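Local coordinates for alcohol dehydrogenase superfamily protein (Novosphingobium aromaticivorans, PDB 3GAZ) that probably acts as an NADP-dependent oxidoreductase of the medium-chain alcohol dehydrogenase superfamily, with a GroES-like domain and a Rossmann-type domain, at residues A[134-139]-A[266-271]; A[205-210]-A[215-220]. All blocks are in the same frame, centred on the assembly; numbering follows the deposited sequence.

Interaction 1: residues A[134-139]-A[266-271]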
# COMPACT_ATOMS: atom_id res chain seq x y z
N VAL A 134 -18.25 -3.35 -7.38
CA VAL A 134 -19.18 -4.46 -7.54
C VAL A 134 -19.30 -4.94 -8.98
O VAL A 134 -19.45 -6.14 -9.21
CB VAL A 134 -20.59 -4.13 -6.96
CG1 VAL A 134 -20.48 -3.83 -5.47
CG2 VAL A 134 -21.24 -2.98 -7.71
N PHE A 135 -19.22 -4.03 -9.95
CA PHE A 135 -19.31 -4.45 -11.35
C PHE A 135 -18.09 -5.30 -11.70
O PHE A 135 -18.21 -6.38 -12.29
CB PHE A 135 -19.35 -3.25 -12.31
CG PHE A 135 -19.49 -3.65 -13.76
CD1 PHE A 135 -20.75 -3.83 -14.32
CD2 PHE A 135 -18.36 -3.92 -14.53
CE1 PHE A 135 -20.89 -4.29 -15.64
CE2 PHE A 135 -18.49 -4.38 -15.85
CZ PHE A 135 -19.76 -4.56 -16.41
N ILE A 136 -16.92 -4.80 -11.35
CA ILE A 136 -15.67 -5.50 -11.62
C ILE A 136 -15.67 -6.86 -10.91
O ILE A 136 -15.23 -7.86 -11.47
CB ILE A 136 -14.46 -4.66 -11.14
CG1 ILE A 136 -14.29 -3.45 -12.07
CG2 ILE A 136 -13.20 -5.51 -11.11
CD1 ILE A 136 -13.23 -2.47 -11.61
N THR A 137 -16.18 -6.89 -9.68
CA THR A 137 -16.23 -8.13 -8.93
C THR A 137 -17.14 -9.13 -9.65
O THR A 137 -16.76 -10.28 -9.87
CB THR A 137 -16.76 -7.88 -7.50
OG1 THR A 137 -15.85 -7.01 -6.81
CG2 THR A 137 -16.87 -9.19 -6.73
N ALA A 138 -18.32 -8.66 -10.05
CA ALA A 138 -19.28 -9.51 -10.76
C ALA A 138 -18.71 -10.00 -12.09
O ALA A 138 -18.89 -11.16 -12.47
CB ALA A 138 -20.56 -8.73 -11.01
N TRP A 139 -18.02 -9.10 -12.80
CA TRP A 139 -17.44 -9.43 -14.10
C TRP A 139 -16.30 -10.44 -14.03
O TRP A 139 -16.22 -11.35 -14.86
CB TRP A 139 -16.95 -8.15 -14.78
CG TRP A 139 -16.46 -8.36 -16.18
CD1 TRP A 139 -15.23 -8.79 -16.57
CD2 TRP A 139 -17.22 -8.16 -17.38
NE1 TRP A 139 -15.17 -8.87 -17.95
CE2 TRP A 139 -16.37 -8.48 -18.47
CE3 TRP A 139 -18.53 -7.73 -17.64
CZ2 TRP A 139 -16.80 -8.40 -19.80
CZ3 TRP A 139 -18.95 -7.64 -18.97
CH2 TRP A 139 -18.08 -7.98 -20.03
N VAL A 266 -12.62 -15.23 -6.44
CA VAL A 266 -12.56 -13.89 -7.01
C VAL A 266 -11.99 -12.94 -5.96
O VAL A 266 -12.45 -12.92 -4.83
CB VAL A 266 -13.96 -13.38 -7.43
CG1 VAL A 266 -13.86 -11.95 -7.96
CG2 VAL A 266 -14.56 -14.29 -8.49
N PHE A 267 -10.98 -12.16 -6.35
CA PHE A 267 -10.35 -11.21 -5.43
C PHE A 267 -9.89 -10.02 -6.26
O PHE A 267 -8.76 -9.96 -6.73
CB PHE A 267 -9.16 -11.87 -4.72
CG PHE A 267 -8.52 -10.99 -3.68
CD1 PHE A 267 -9.29 -10.38 -2.70
CD2 PHE A 267 -7.14 -10.77 -3.69
CE1 PHE A 267 -8.70 -9.55 -1.73
CE2 PHE A 267 -6.55 -9.95 -2.73
CZ PHE A 267 -7.33 -9.34 -1.75
N THR A 268 -10.80 -9.06 -6.44
CA THR A 268 -10.54 -7.87 -7.24
C THR A 268 -9.41 -6.97 -6.75
O THR A 268 -8.74 -6.31 -7.55
CB THR A 268 -11.84 -7.04 -7.36
OG1 THR A 268 -12.88 -7.87 -7.90
CG2 THR A 268 -11.65 -5.84 -8.28
N LEU A 269 -9.19 -6.94 -5.45
CA LEU A 269 -8.17 -6.06 -4.88
C LEU A 269 -6.73 -6.30 -5.33
O LEU A 269 -5.93 -5.36 -5.31
CB LEU A 269 -8.21 -6.11 -3.36
CG LEU A 269 -9.55 -5.87 -2.65
CD1 LEU A 269 -9.32 -5.80 -1.15
CD2 LEU A 269 -10.16 -4.60 -3.17
N HIS A 270 -6.40 -7.53 -5.71
CA HIS A 270 -5.03 -7.84 -6.11
C HIS A 270 -4.47 -6.84 -7.11
O HIS A 270 -3.32 -6.41 -7.00
CB HIS A 270 -4.90 -9.27 -6.68
CG HIS A 270 -3.49 -9.65 -7.04
ND1 HIS A 270 -3.00 -9.57 -8.32
CD2 HIS A 270 -2.44 -10.02 -6.26
CE1 HIS A 270 -1.71 -9.88 -8.33
NE2 HIS A 270 -1.35 -10.15 -7.09
N THR A 271 -5.29 -6.45 -8.07
CA THR A 271 -4.86 -5.50 -9.08
C THR A 271 -4.32 -4.21 -8.48
O THR A 271 -3.30 -3.69 -8.92
CB THR A 271 -6.00 -5.15 -10.02
OG1 THR A 271 -6.32 -6.31 -10.79
CG2 THR A 271 -5.63 -3.99 -10.93

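Interaction 2: residues A[205-210]-A[215-220]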
# COMPACT_ATOMS: atom_id res chain seq x y z
N GLU A 205 -31.84 -27.94 -3.25
CA GLU A 205 -32.49 -29.10 -3.87
C GLU A 205 -33.92 -28.77 -4.28
O GLU A 205 -34.42 -29.30 -5.27
CB GLU A 205 -32.50 -30.30 -2.92
CG GLU A 205 -33.00 -29.99 -1.52
CD GLU A 205 -31.86 -29.82 -0.53
OE1 GLU A 205 -30.95 -29.02 -0.81
OE2 GLU A 205 -31.89 -30.49 0.53
N ASP A 206 -34.56 -27.89 -3.53
CA ASP A 206 -35.93 -27.51 -3.83
C ASP A 206 -36.03 -26.53 -5.00
O ASP A 206 -36.78 -26.77 -5.94
CB ASP A 206 -36.62 -26.94 -2.59
CG ASP A 206 -36.66 -27.94 -1.44
OD1 ASP A 206 -36.63 -29.16 -1.70
OD2 ASP A 206 -36.72 -27.51 -0.27
N TYR A 207 -35.27 -25.43 -4.96
CA TYR A 207 -35.36 -24.50 -6.09
C TYR A 207 -34.70 -25.05 -7.34
O TYR A 207 -35.07 -24.66 -8.45
CB TYR A 207 -34.84 -23.09 -5.74
CG TYR A 207 -33.44 -22.97 -5.18
CD1 TYR A 207 -33.24 -22.64 -3.83
CD2 TYR A 207 -32.32 -23.09 -6.00
CE1 TYR A 207 -31.95 -22.42 -3.33
CE2 TYR A 207 -31.03 -22.87 -5.51
CZ TYR A 207 -30.85 -22.54 -4.17
OH TYR A 207 -29.59 -22.30 -3.69
N ALA A 208 -33.75 -25.96 -7.18
CA ALA A 208 -33.09 -26.58 -8.34
C ALA A 208 -34.11 -27.50 -9.02
O ALA A 208 -34.15 -27.61 -10.25
CB ALA A 208 -31.87 -27.39 -7.90
N ALA A 209 -34.93 -28.15 -8.21
CA ALA A 209 -35.96 -29.05 -8.74
C ALA A 209 -37.01 -28.26 -9.51
O ALA A 209 -37.38 -28.62 -10.63
CB ALA A 209 -36.61 -29.82 -7.61
N GLU A 210 -37.50 -27.17 -8.93
CA GLU A 210 -38.53 -26.35 -9.57
C GLU A 210 -38.08 -25.67 -10.86
O GLU A 210 -38.85 -25.58 -11.81
CB GLU A 210 -39.04 -25.26 -8.61
CG GLU A 210 -40.20 -24.45 -9.19
CD GLU A 210 -40.52 -23.17 -8.40
OE1 GLU A 210 -40.06 -23.03 -7.25
OE2 GLU A 210 -41.24 -22.31 -8.94
N GLN A 215 -31.68 -30.71 -12.18
CA GLN A 215 -30.31 -30.86 -12.68
C GLN A 215 -29.32 -29.93 -11.98
O GLN A 215 -28.16 -30.29 -11.76
CB GLN A 215 -30.26 -30.56 -14.18
CG GLN A 215 -31.02 -31.53 -15.07
CD GLN A 215 -30.56 -32.96 -14.90
OE1 GLN A 215 -31.18 -33.75 -14.19
NE2 GLN A 215 -29.45 -33.30 -15.54
N GLY A 216 -29.78 -28.74 -11.63
CA GLY A 216 -28.90 -27.77 -11.00
C GLY A 216 -28.62 -26.70 -12.04
O GLY A 216 -29.15 -26.76 -13.15
N PHE A 217 -27.77 -25.73 -11.70
CA PHE A 217 -27.44 -24.63 -12.60
C PHE A 217 -26.03 -24.74 -13.19
O PHE A 217 -25.11 -25.19 -12.51
CB PHE A 217 -27.56 -23.30 -11.83
CG PHE A 217 -28.90 -23.10 -11.16
CD1 PHE A 217 -29.92 -22.40 -11.80
CD2 PHE A 217 -29.13 -23.63 -9.89
CE1 PHE A 217 -31.16 -22.23 -11.18
CE2 PHE A 217 -30.37 -23.46 -9.27
CZ PHE A 217 -31.38 -22.76 -9.91
N ASP A 218 -25.87 -24.31 -14.44
CA ASP A 218 -24.55 -24.35 -15.09
C ASP A 218 -23.53 -23.50 -14.33
O ASP A 218 -22.37 -23.88 -14.19
CB ASP A 218 -24.62 -23.82 -16.52
CG ASP A 218 -25.52 -24.65 -17.42
OD1 ASP A 218 -25.40 -25.89 -17.41
OD2 ASP A 218 -26.34 -24.05 -18.15
N LEU A 219 -23.99 -22.35 -13.85
CA LEU A 219 -23.11 -21.42 -13.13
C LEU A 219 -23.76 -20.85 -11.87
O LEU A 219 -24.90 -20.39 -11.91
CB LEU A 219 -22.73 -20.28 -14.08
CG LEU A 219 -21.82 -19.14 -13.58
CD1 LEU A 219 -20.49 -19.70 -13.08
CD2 LEU A 219 -21.59 -18.17 -14.73
N VAL A 220 -23.03 -20.89 -10.75
CA VAL A 220 -23.54 -20.34 -9.50
C VAL A 220 -22.58 -19.28 -8.96
O VAL A 220 -21.39 -19.56 -8.77
CB VAL A 220 -23.70 -21.42 -8.41
CG1 VAL A 220 -24.22 -20.78 -7.12
CG2 VAL A 220 -24.66 -22.52 -8.87

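Interaction 1: residues A[134-139]-A[266-271]
T268 lays its methyl against the branch methyl of I136 while its hydroxyl faces that of T137, so one small side chain meets two consecutive residues of helix 132-145. Helix 132-145 leads into the Rossmann-type domain and here backs the chain leaving strand 262-265, the last strand of the parallel sheet, as it enters the type I turn from F267 to H270. The side chains of I136 and T268 cross at about a right angle. Their CG2 atoms are 3.2 Å apart, tighter than ordinary van der Waals contact. In T268, CG2 lies anti to the backbone N while OG1 (chi1 -56°) sits beside it, which divides methyl and hydroxyl between the two helix residues. T268 OG1 stands 3.3 Å from T137 OG1, each hydroxyl having a further partner: L133 O one turn back for T137, and E140 OE1 for T268. The single T268 hydroxyl proton therefore has two acceptors within reach, T137 OG1 and E140 OE1, while M284 touches I136 and F281 touches T268. With a valine in place of T268 the hydroxyl is lost, and E140 OE1 would probably be left without that partner, while T137 OG1 would keep only L133 O among the partners described. V266 completes the contact with CG1, which rests 3.9 Å from T137 O, a carbonyl oxygen hydrogen-bonded to Y221 OH.

Interaction 2: residues A[205-210]-A[215-220]
The rings of F217 and Y207 meet edge to edge rather than stacking, each presenting its rim near the plane of the other. F217 CE2 comes to 3.8 Å from Y207 CD2, and F217 CZ follows at 4.0 Å from the same Y207 CD2. The two side chains cross at about a right angle, and the ring planes are inclined by roughly 45°. Y207 reaches this position by an uncommon route for a helical residue: CG stands between the backbone N and the carbonyl carbon (chi1 54°), which carries the ring along the helix face that looks onto the sheet. F217, with CG beside its backbone N, sends CE2 back to the helix, where it also lies 4.2 Å from A208 CA, approached obliquely. Helix 204-212 and strand 217-222 form the alpha-to-beta half of a beta-alpha-beta crossover, the long one of the Rossmann fold, in which the chain passes from edge strand 196-199 to the place beside strand 153-157. The two rings thus fill the layer between helix and sheet, where L155 and A235 touch both and F179 meets F217. Nearer the turn, the spacing is set by small residues. A208 CB lies 4.3 Å from G216 CA, and the CA atoms of these two residues are only 5.1 Å apart. G216 takes a positive phi (107°) with extended psi, where a beta carbon would be pressed against the carbonyl oxygen of Q215, a constraint that by itself calls for glycine. T212 OG1, from the last turn of the helix, hydrogen-bonds both A208 O and G216 N.

In the fold
Interaction 2, a local helix-to-strand return, is nested inside the chain loop closed by interaction 1, whose segments are 127 residues apart. Their centres are 25 Å apart and their nearest atoms about 8 Å. Strand 217-222 connects them: F217 packs at its start in interaction 2, and Y221, just past 215-220, reaches the helix of interaction 1 with its hydroxyl. The centre of interaction 1 lies about 7 Å from that of the chain, at the end of the parallel sheet, with the T137 side chain about 9 Å from a bound calcium ion; that of interaction 2 lies about 26 Å from it, in a helical layer of the same Rossmann-type domain, which probably carries the NADP site as in related enzymes.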